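Long-range contacts in peroxiredoxin (PDB 5EPF), which probably reduces hydrogen peroxide and organic hydroperoxides to water and alcohols with a reactive cysteine thiol, protecting the cell against oxidative stress: residues A[40-45]-A[54-59]; A[66-71]-A[155-160]; A[137-142]-A[150-155]. All coordinates share one frame; numbering follows the deposited sequence.

How the contacts relate
All three contacts join helices to one face of the central five-stranded sheet or to each other. Contact 1 sets helix 50-61 against strand 39-43; contact 3 sets helix 145-158 against edge strand 135-139, its centre about 11 Å from that of contact 1. Contact 2, about 17 Å from contact 1 and 13 Å from contact 3 between centres, ties the end of helix 63-68 to the end of helix 145-158. Along the chain contact 1 closes first, and contact 3 is nested inside the loop closed by contact 2, with Thr155 common to both. Through Val40, helices 50-61, 63-68 and 145-158 meet over one face of this thioredoxin-like sheet, the first carrying the probable peroxidatic cysteine.

Contact 1 (A[40-45]-A[54-59]); sequences VLFFYP and KEACHF
Glu55 opens the contact by reaching from helix 54-59 to Phe42 and Tyr44 of segment 40-45. Its chain is extended, with CG anti to the backbone N (chi1 -180°), which carries the carboxylate across to the strand: OE2 lies 3.6 Å from Phe42 CD1, and OE1 approaches Tyr44 CB. A water links the carboxylate to the strand backbone, donating to Glu55 OE2 at 2.6 Å and to Phe43 O at 2.7 Å. OE1 is held by a salt bridge from Arg124, so both oxygens of this buried acid are engaged. Ala56 follows as a small methyl contact, CB sitting 3.9 Å from Phe42 CE1. One turn after Glu55, Phe59 supplies the main apolar surface. Its ring and that of Phe42 form an offset stack, centroids 4.1 Å apart and planes 10° from parallel, with Phe59 CD2 above the centre of the Phe42 ring. The rim of Phe59 also reaches the strand's start, where CE1 is 3.7 Å from Val40 CG1. Glu55 OE2 lies at the edge of the Phe59 ring, in its plane. Strand 39-43, helices 50-61 and 63-68, and parallel strand 72-77 form a beta-alpha-beta crossover of the thioredoxin fold; the first of these helices carries Cys52, the probable peroxidatic cysteine, close to Tyr44.

Contact 2 (A[66-71]-A[155-160]); sequences FAEVRA and TLRAIR
Leu156 and Val69 meet where two helices end together, helix 63-68 in a Schellman motif and helix 145-158 as the last helix of the thioredoxin-like fold. The motif is made by Ala71 N to Phe66 O and Arg70 N to Ala67 O, with Arg70 at positive phi, and it turns the chain so that Ala71 CB faces the other helix. The inner half is close-packed. Leu156 CD1 lies 3.6 Å from Ala71 CB and 3.9 Å from Phe66 CE1, where it touches the ring at its edge, in plane. Val69 crosses Leu156 at about a right angle, placing CG2 3.9 Å from Leu156 CB, and its second branch, CG1, rests against Arg157 CG. Val40 of the sheet lies beneath Phe66 and Leu156. Toward solvent the contact is looser and polar: Glu68 and Arg157 are oppositely charged but not salt-bridged, OE1 and NH2 being 4.2 Å apart. The Arg157 chain, straight from CG to NE, crosses Val69 at about a right angle and reaches this rim. There a water joins the two groups, donating to Glu68 OE1 and lying at the edge of the guanidinium, in its plane, where it accepts from Arg157 NE at 2.8 Å.

Contact 3 (A[137-142]-A[150-155]); sequences DVISSE and DKALAT
The Asp137 carboxylate is met by Thr155 from above its plane: Thr155 OG1 donates to Asp137 OD2 over 2.7 Å, coming in 48° out of the carboxylate plane. A water also donates to OD2 at 2.7 Å and accepts from Lys151 NZ, linking the acid to the lysine, whose NZ stands 5.0 Å from OD2. The other oxygen, OD1, receives a weak bond from Val138 N, 3.0 Å away on the strand itself. OD2 thus takes two donors, and the nearby ammonium would probably add to its preference for the charged form. In the thioredoxin fold this is the closing beta-beta-alpha part: strand 135-139 pairs with strand 125-129, and the chain then returns as helix 145-158; the axes of strand 137-139 and helix 150-155 run nearly antiparallel and come within 8.9 Å. One turn back from Thr155, Lys151 lays its aliphatic chain along Ile139, CE lying 3.8 Å from Ile139 CG1 as the two side chains slide past each other. Bends at chi3 (62°) and chi4 (67°) fold that chain over the isoleucine and bring NZ to the bridging water. The tip of Ile139, CD1, turns instead toward Ala152 and lies 4.4 Å from its CB.

Contact 1 (A[40-45]-A[54-59])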
loop_
_atom_site.group_PDB
_atom_site.type_symbol
_atom_site.label_atom_id
_atom_site.label_comp_id
_atom_site.label_asym_id
_atom_site.label_seq_id
_atom_site.Cartn_x
_atom_site.Cartn_y
_atom_site.Cartn_z
ATOM N N VAL A 40 -1.469 4.683 4.341
ATOM C CA VAL A 40 -1.872 3.284 4.371
ATOM C C VAL A 40 -1.265 2.640 3.124
ATOM O O VAL A 40 -1.734 2.869 1.997
ATOM C CB VAL A 40 -3.396 3.133 4.409
ATOM C CG1 VAL A 40 -3.762 1.651 4.494
ATOM C CG2 VAL A 40 -3.978 3.898 5.581
ATOM N N LEU A 41 -0.198 1.857 3.328
ATOM C CA LEU A 41 0.600 1.269 2.253
ATOM C C LEU A 41 0.141 -0.177 2.102
ATOM O O LEU A 41 0.382 -1.001 2.990
ATOM C CB LEU A 41 2.093 1.322 2.604
ATOM C CG LEU A 41 3.052 0.806 1.527
ATOM C CD1 LEU A 41 2.998 1.692 0.270
ATOM C CD2 LEU A 41 4.472 0.717 2.092
ATOM N N PHE A 42 -0.568 -0.478 1.016
ATOM C CA PHE A 42 -1.180 -1.789 0.858
ATOM C C PHE A 42 -0.480 -2.560 -0.254
ATOM O O PHE A 42 -0.565 -2.184 -1.431
ATOM C CB PHE A 42 -2.713 -1.742 0.742
ATOM C CG PHE A 42 -3.295 -1.124 -0.532
ATOM C CD1 PHE A 42 -3.707 -1.936 -1.590
ATOM C CD2 PHE A 42 -3.545 0.241 -0.621
ATOM C CE1 PHE A 42 -4.294 -1.392 -2.727
ATOM C CE2 PHE A 42 -4.134 0.795 -1.771
ATOM C CZ PHE A 42 -4.517 -0.033 -2.802
ATOM N N PHE A 43 0.227 -3.627 0.134
ATOM C CA PHE A 43 0.890 -4.521 -0.812
ATOM C C PHE A 43 -0.143 -5.519 -1.325
ATOM O O PHE A 43 -0.817 -6.199 -0.539
ATOM C CB PHE A 43 1.985 -5.316 -0.104
ATOM C CG PHE A 43 3.249 -4.554 0.166
ATOM C CD1 PHE A 43 4.324 -4.609 -0.711
ATOM C CD2 PHE A 43 3.381 -3.823 1.338
ATOM C CE1 PHE A 43 5.506 -3.907 -0.433
ATOM C CE2 PHE A 43 4.547 -3.144 1.641
ATOM C CZ PHE A 43 5.615 -3.183 0.749
ATOM N N TYR A 44 -0.225 -5.649 -2.643
ATOM C CA TYR A 44 -1.121 -6.632 -3.236
ATOM C C TYR A 44 -0.358 -7.506 -4.220
ATOM O O TYR A 44 0.591 -7.041 -4.863
ATOM C CB TYR A 44 -2.337 -5.983 -3.922
ATOM C CG TYR A 44 -2.008 -4.914 -4.954
ATOM C CD1 TYR A 44 -1.722 -5.249 -6.279
ATOM C CD2 TYR A 44 -2.020 -3.560 -4.605
ATOM C CE1 TYR A 44 -1.444 -4.255 -7.226
ATOM C CE2 TYR A 44 -1.737 -2.583 -5.533
ATOM C CZ TYR A 44 -1.461 -2.931 -6.837
ATOM O OH TYR A 44 -1.199 -1.939 -7.739
ATOM N N PRO A 45 -0.742 -8.781 -4.353
ATOM C CA PRO A 45 0.071 -9.685 -5.199
ATOM C C PRO A 45 0.122 -9.296 -6.666
ATOM O O PRO A 45 1.193 -9.345 -7.281
ATOM C CB PRO A 45 -0.559 -11.075 -4.972
ATOM C CG PRO A 45 -1.387 -10.963 -3.746
ATOM C CD PRO A 45 -1.695 -9.515 -3.495
ATOM N N LYS A 54 -10.915 -6.026 -5.927
ATOM C CA LYS A 54 -11.844 -5.771 -4.827
ATOM C C LYS A 54 -11.176 -4.933 -3.738
ATOM O O LYS A 54 -11.729 -3.924 -3.287
ATOM C CB LYS A 54 -12.348 -7.091 -4.246
ATOM C CG LYS A 54 -13.398 -6.917 -3.154
ATOM C CD LYS A 54 -13.992 -8.286 -2.733
ATOM C CE LYS A 54 -15.043 -8.158 -1.630
ATOM N NZ LYS A 54 -16.243 -7.379 -2.070
ATOM N N GLU A 55 -9.966 -5.323 -3.325
ATOM C CA GLU A 55 -9.276 -4.609 -2.254
ATOM C C GLU A 55 -9.017 -3.154 -2.635
ATOM O O GLU A 55 -9.311 -2.233 -1.858
ATOM C CB GLU A 55 -7.958 -5.320 -1.935
ATOM C CG GLU A 55 -7.209 -4.616 -0.824
ATOM C CD GLU A 55 -5.819 -5.130 -0.553
ATOM O OE1 GLU A 55 -5.329 -6.050 -1.232
ATOM O OE2 GLU A 55 -5.179 -4.568 0.375
ATOM N N ALA A 56 -8.477 -2.934 -3.839
ATOM C CA ALA A 56 -8.079 -1.596 -4.252
ATOM C C ALA A 56 -9.289 -0.725 -4.568
ATOM O O ALA A 56 -9.255 0.487 -4.326
ATOM C CB ALA A 56 -7.134 -1.700 -5.451
ATOM N N CYS A 57 -10.364 -1.311 -5.104
ATOM C CA CYS A 57 -11.578 -0.532 -5.321
ATOM C C CYS A 57 -12.246 -0.147 -4.006
ATOM O O CYS A 57 -12.906 0.898 -3.934
ATOM C CB CYS A 57 -12.550 -1.293 -6.222
ATOM S SG CYS A 57 -12.039 -1.320 -7.960
ATOM N N HIS A 58 -12.106 -0.973 -2.963
ATOM C CA HIS A 58 -12.626 -0.581 -1.657
ATOM C C HIS A 58 -11.845 0.606 -1.102
ATOM O O HIS A 58 -12.446 1.560 -0.595
ATOM C CB HIS A 58 -12.621 -1.786 -0.713
ATOM C CG HIS A 58 -13.401 -1.572 0.547
ATOM N ND1 HIS A 58 -14.703 -1.130 0.556
ATOM C CD2 HIS A 58 -13.057 -1.748 1.846
ATOM C CE1 HIS A 58 -15.133 -1.051 1.805
ATOM N NE2 HIS A 58 -14.151 -1.416 2.607
ATOM N N PHE A 59 -10.510 0.600 -1.252
ATOM C CA PHE A 59 -9.725 1.791 -0.926
ATOM C C PHE A 59 -10.189 3.000 -1.729
ATOM O O PHE A 59 -10.336 4.099 -1.175
ATOM C CB PHE A 59 -8.240 1.550 -1.175
ATOM C CG PHE A 59 -7.520 0.905 -0.015
ATOM C CD1 PHE A 59 -7.241 1.629 1.138
ATOM C CD2 PHE A 59 -7.111 -0.426 -0.071
ATOM C CE1 PHE A 59 -6.574 1.038 2.206
ATOM C CE2 PHE A 59 -6.448 -1.025 0.995
ATOM C CZ PHE A 59 -6.182 -0.276 2.146
HETATM O O HOH W 1 -2.796 -5.313 1.085
#

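Contact 2 (A[66-71]-A[155-160])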
loop_
_atom_site.group_PDB
_atom_site.type_symbol
_atom_site.label_atom_id
_atom_site.label_comp_id
_atom_site.label_asym_id
_atom_site.label_seq_id
_atom_site.Cartn_x
_atom_site.Cartn_y
_atom_site.Cartn_z
ATOM N N PHE A 66 -10.935 8.456 4.235
ATOM C CA PHE A 66 -9.511 8.635 4.499
ATOM C C PHE A 66 -9.143 10.109 4.555
ATOM O O PHE A 66 -8.356 10.520 5.409
ATOM C CB PHE A 66 -8.644 7.823 3.529
ATOM C CG PHE A 66 -8.615 6.353 3.859
ATOM C CD1 PHE A 66 -7.871 5.887 4.936
ATOM C CD2 PHE A 66 -9.353 5.441 3.127
ATOM C CE1 PHE A 66 -7.866 4.520 5.277
ATOM C CE2 PHE A 66 -9.346 4.082 3.454
ATOM C CZ PHE A 66 -8.590 3.622 4.533
ATOM N N ALA A 67 -9.744 10.932 3.699
ATOM C CA ALA A 67 -9.481 12.364 3.772
ATOM C C ALA A 67 -9.941 12.953 5.104
ATOM O O ALA A 67 -9.283 13.844 5.652
ATOM C CB ALA A 67 -10.115 13.080 2.587
ATOM N N GLU A 68 -11.048 12.449 5.658
ATOM C CA GLU A 68 -11.536 12.979 6.931
ATOM C C GLU A 68 -10.536 12.770 8.064
ATOM O O GLU A 68 -10.460 13.599 8.980
ATOM C CB GLU A 68 -12.878 12.359 7.311
ATOM C CG GLU A 68 -13.523 13.107 8.480
ATOM C CD GLU A 68 -14.479 12.265 9.301
ATOM O OE1 GLU A 68 -14.822 11.143 8.872
ATOM O OE2 GLU A 68 -14.897 12.748 10.379
ATOM N N VAL A 69 -9.780 11.670 8.035
ATOM C CA VAL A 69 -8.763 11.416 9.053
ATOM C C VAL A 69 -7.401 11.899 8.577
ATOM O O VAL A 69 -6.379 11.577 9.187
ATOM C CB VAL A 69 -8.722 9.943 9.513
ATOM C CG1 VAL A 69 -9.982 9.595 10.302
ATOM C CG2 VAL A 69 -8.528 8.996 8.331
ATOM N N ARG A 70 -7.375 12.663 7.480
ATOM C CA ARG A 70 -6.140 13.248 6.952
ATOM C C ARG A 70 -5.067 12.189 6.747
ATOM O O ARG A 70 -3.932 12.326 7.207
ATOM C CB ARG A 70 -5.593 14.371 7.839
ATOM C CG ARG A 70 -6.616 15.132 8.620
ATOM C CD ARG A 70 -6.999 16.381 7.903
ATOM N NE ARG A 70 -8.447 16.479 7.785
ATOM C CZ ARG A 70 -9.111 17.622 7.673
ATOM N NH1 ARG A 70 -10.431 17.609 7.571
ATOM N NH2 ARG A 70 -8.455 18.774 7.669
ATOM N N ALA A 71 -5.448 11.103 6.078
ATOM C CA ALA A 71 -4.546 10.006 5.774
ATOM C C ALA A 71 -4.652 9.710 4.289
ATOM O O ALA A 71 -5.664 10.010 3.653
ATOM C CB ALA A 71 -4.894 8.753 6.593
ATOM N N THR A 155 -8.323 2.034 12.695
ATOM C CA THR A 155 -7.143 2.422 13.461
ATOM C C THR A 155 -6.919 3.926 13.410
ATOM O O THR A 155 -6.640 4.563 14.443
ATOM C CB THR A 155 -5.931 1.683 12.924
ATOM O OG1 THR A 155 -6.070 0.298 13.264
ATOM C CG2 THR A 155 -4.650 2.267 13.524
ATOM N N LEU A 156 -7.049 4.521 12.224
ATOM C CA LEU A 156 -6.835 5.959 12.106
ATOM C C LEU A 156 -7.906 6.748 12.863
ATOM O O LEU A 156 -7.604 7.761 13.511
ATOM C CB LEU A 156 -6.802 6.337 10.622
ATOM C CG LEU A 156 -5.582 5.760 9.904
ATOM C CD1 LEU A 156 -5.772 5.723 8.385
ATOM C CD2 LEU A 156 -4.319 6.559 10.287
ATOM N N ARG A 157 -9.159 6.293 12.809
ATOM C CA ARG A 157 -10.199 6.939 13.600
ATOM C C ARG A 157 -9.910 6.825 15.091
ATOM O O ARG A 157 -10.161 7.768 15.844
ATOM C CB ARG A 157 -11.569 6.352 13.244
ATOM C CG ARG A 157 -12.033 6.801 11.869
ATOM C CD ARG A 157 -13.319 6.135 11.402
ATOM N NE ARG A 157 -13.842 6.760 10.187
ATOM C CZ ARG A 157 -14.848 6.290 9.455
ATOM N NH1 ARG A 157 -15.439 5.150 9.789
ATOM N NH2 ARG A 157 -15.264 6.969 8.387
ATOM N N ALA A 158 -9.359 5.689 15.527
ATOM C CA ALA A 158 -9.082 5.490 16.946
ATOM C C ALA A 158 -8.040 6.468 17.464
ATOM O O ALA A 158 -8.045 6.800 18.654
ATOM C CB ALA A 158 -8.627 4.053 17.192
ATOM N N ILE A 159 -7.129 6.932 16.611
ATOM C CA ILE A 159 -6.093 7.852 17.065
ATOM C C ILE A 159 -6.431 9.316 16.798
ATOM O O ILE A 159 -5.584 10.184 17.029
ATOM C CB ILE A 159 -4.693 7.487 16.560
ATOM C CG1 ILE A 159 -4.584 7.698 15.050
ATOM C CG2 ILE A 159 -4.344 6.054 16.966
ATOM C CD1 ILE A 159 -3.145 7.530 14.527
ATOM N N ARG A 160 -7.647 9.616 16.337
ATOM C CA ARG A 160 -8.056 11.009 16.160
ATOM C C ARG A 160 -7.943 11.792 17.475
ATOM O O ARG A 160 -7.933 11.232 18.575
ATOM C CB ARG A 160 -9.494 11.083 15.641
HETATM O O HOH W 2 -13.104 8.951 8.555
#

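Contact 3 (A[137-142]-A[150-155])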
loop_
_atom_site.group_PDB
_atom_site.type_symbol
_atom_site.label_atom_id
_atom_site.label_comp_id
_atom_site.label_asym_id
_atom_site.label_seq_id
_atom_site.Cartn_x
_atom_site.Cartn_y
_atom_site.Cartn_z
ATOM N N ASP A 137 -0.376 -0.144 12.458
ATOM C CA ASP A 137 -1.203 -1.343 12.330
ATOM C C ASP A 137 -0.693 -2.135 11.138
ATOM O O ASP A 137 -0.086 -1.572 10.229
ATOM C CB ASP A 137 -2.683 -0.964 12.134
ATOM C CG ASP A 137 -3.658 -2.090 12.471
ATOM O OD1 ASP A 137 -3.254 -3.144 12.994
ATOM O OD2 ASP A 137 -4.855 -1.887 12.192
ATOM N N VAL A 138 -0.925 -3.444 11.170
ATOM C CA VAL A 138 -0.616 -4.361 10.076
ATOM C C VAL A 138 -1.830 -5.252 9.849
ATOM O O VAL A 138 -2.352 -5.843 10.802
ATOM C CB VAL A 138 0.626 -5.228 10.364
ATOM C CG1 VAL A 138 0.936 -6.127 9.164
ATOM C CG2 VAL A 138 1.837 -4.358 10.720
ATOM N N ILE A 139 -2.286 -5.335 8.598
ATOM C CA ILE A 139 -3.342 -6.259 8.195
ATOM C C ILE A 139 -2.708 -7.304 7.287
ATOM O O ILE A 139 -2.192 -6.971 6.215
ATOM C CB ILE A 139 -4.527 -5.551 7.509
ATOM C CG1 ILE A 139 -5.064 -4.372 8.345
ATOM C CG2 ILE A 139 -5.634 -6.586 7.217
ATOM C CD1 ILE A 139 -4.444 -2.988 8.003
ATOM N N SER A 140 -2.731 -8.569 7.716
ATOM C CA SER A 140 -1.996 -9.610 7.009
ATOM C C SER A 140 -2.866 -10.366 5.996
ATOM O O SER A 140 -4.055 -10.085 5.810
ATOM C CB SER A 140 -1.308 -10.527 8.013
ATOM O OG SER A 140 -2.206 -10.906 9.033
ATOM N N SER A 141 -2.268 -11.398 5.386
ATOM C CA SER A 141 -2.806 -11.977 4.157
ATOM C C SER A 141 -4.058 -12.811 4.383
ATOM O O SER A 141 -4.778 -13.077 3.419
ATOM C CB SER A 141 -1.733 -12.783 3.419
ATOM O OG SER A 141 -1.387 -13.910 4.172
ATOM N N GLU A 142 -4.358 -13.206 5.618
ATOM C CA GLU A 142 -5.522 -14.049 5.851
ATOM C C GLU A 142 -6.808 -13.249 6.014
ATOM O O GLU A 142 -7.884 -13.846 6.078
ATOM C CB GLU A 142 -5.293 -14.957 7.064
ATOM C CG GLU A 142 -5.445 -14.278 8.402
ATOM C CD GLU A 142 -4.198 -13.584 8.911
ATOM O OE1 GLU A 142 -3.320 -13.195 8.110
ATOM O OE2 GLU A 142 -4.087 -13.442 10.148
ATOM N N ASP A 150 -10.799 -1.336 5.844
ATOM C CA ASP A 150 -11.680 -1.124 6.992
ATOM C C ASP A 150 -10.882 -1.052 8.292
ATOM O O ASP A 150 -11.117 -0.173 9.131
ATOM C CB ASP A 150 -12.720 -2.247 7.092
ATOM C CG ASP A 150 -13.729 -2.235 5.940
ATOM O OD1 ASP A 150 -13.886 -1.200 5.261
ATOM O OD2 ASP A 150 -14.362 -3.290 5.706
ATOM N N LYS A 151 -9.951 -1.987 8.492
ATOM C CA LYS A 151 -9.154 -1.969 9.718
ATOM C C LYS A 151 -8.225 -0.771 9.748
ATOM O O LYS A 151 -8.038 -0.158 10.801
ATOM C CB LYS A 151 -8.361 -3.269 9.886
ATOM C CG LYS A 151 -9.225 -4.447 10.222
ATOM C CD LYS A 151 -8.498 -5.764 10.052
ATOM C CE LYS A 151 -7.290 -5.928 10.972
ATOM N NZ LYS A 151 -7.681 -6.029 12.396
ATOM N N ALA A 152 -7.653 -0.407 8.600
ATOM C CA ALA A 152 -6.798 0.770 8.548
ATOM C C ALA A 152 -7.576 2.019 8.929
ATOM O O ALA A 152 -7.117 2.829 9.748
ATOM C CB ALA A 152 -6.198 0.918 7.158
ATOM N N LEU A 153 -8.777 2.177 8.369
ATOM C CA LEU A 153 -9.600 3.334 8.690
ATOM C C LEU A 153 -9.986 3.338 10.165
ATOM O O LEU A 153 -9.945 4.391 10.818
ATOM C CB LEU A 153 -10.826 3.368 7.771
ATOM C CG LEU A 153 -11.799 4.527 7.931
ATOM C CD1 LEU A 153 -11.094 5.856 7.665
ATOM C CD2 LEU A 153 -13.023 4.355 7.029
ATOM N N ALA A 154 -10.337 2.168 10.724
ATOM C CA ALA A 154 -10.711 2.136 12.140
ATOM C C ALA A 154 -9.527 2.497 13.039
ATOM O O ALA A 154 -9.689 3.216 14.033
ATOM C CB ALA A 154 -11.311 0.778 12.508
ATOM N N THR A 155 -8.323 2.034 12.695
ATOM C CA THR A 155 -7.143 2.422 13.461
ATOM C C THR A 155 -6.919 3.926 13.410
ATOM O O THR A 155 -6.640 4.563 14.443
ATOM C CB THR A 155 -5.931 1.683 12.924
ATOM O OG1 THR A 155 -6.070 0.298 13.264
ATOM C CG2 THR A 155 -4.650 2.267 13.524
HETATM O O HOH W 3 -6.891 -3.355 13.160
#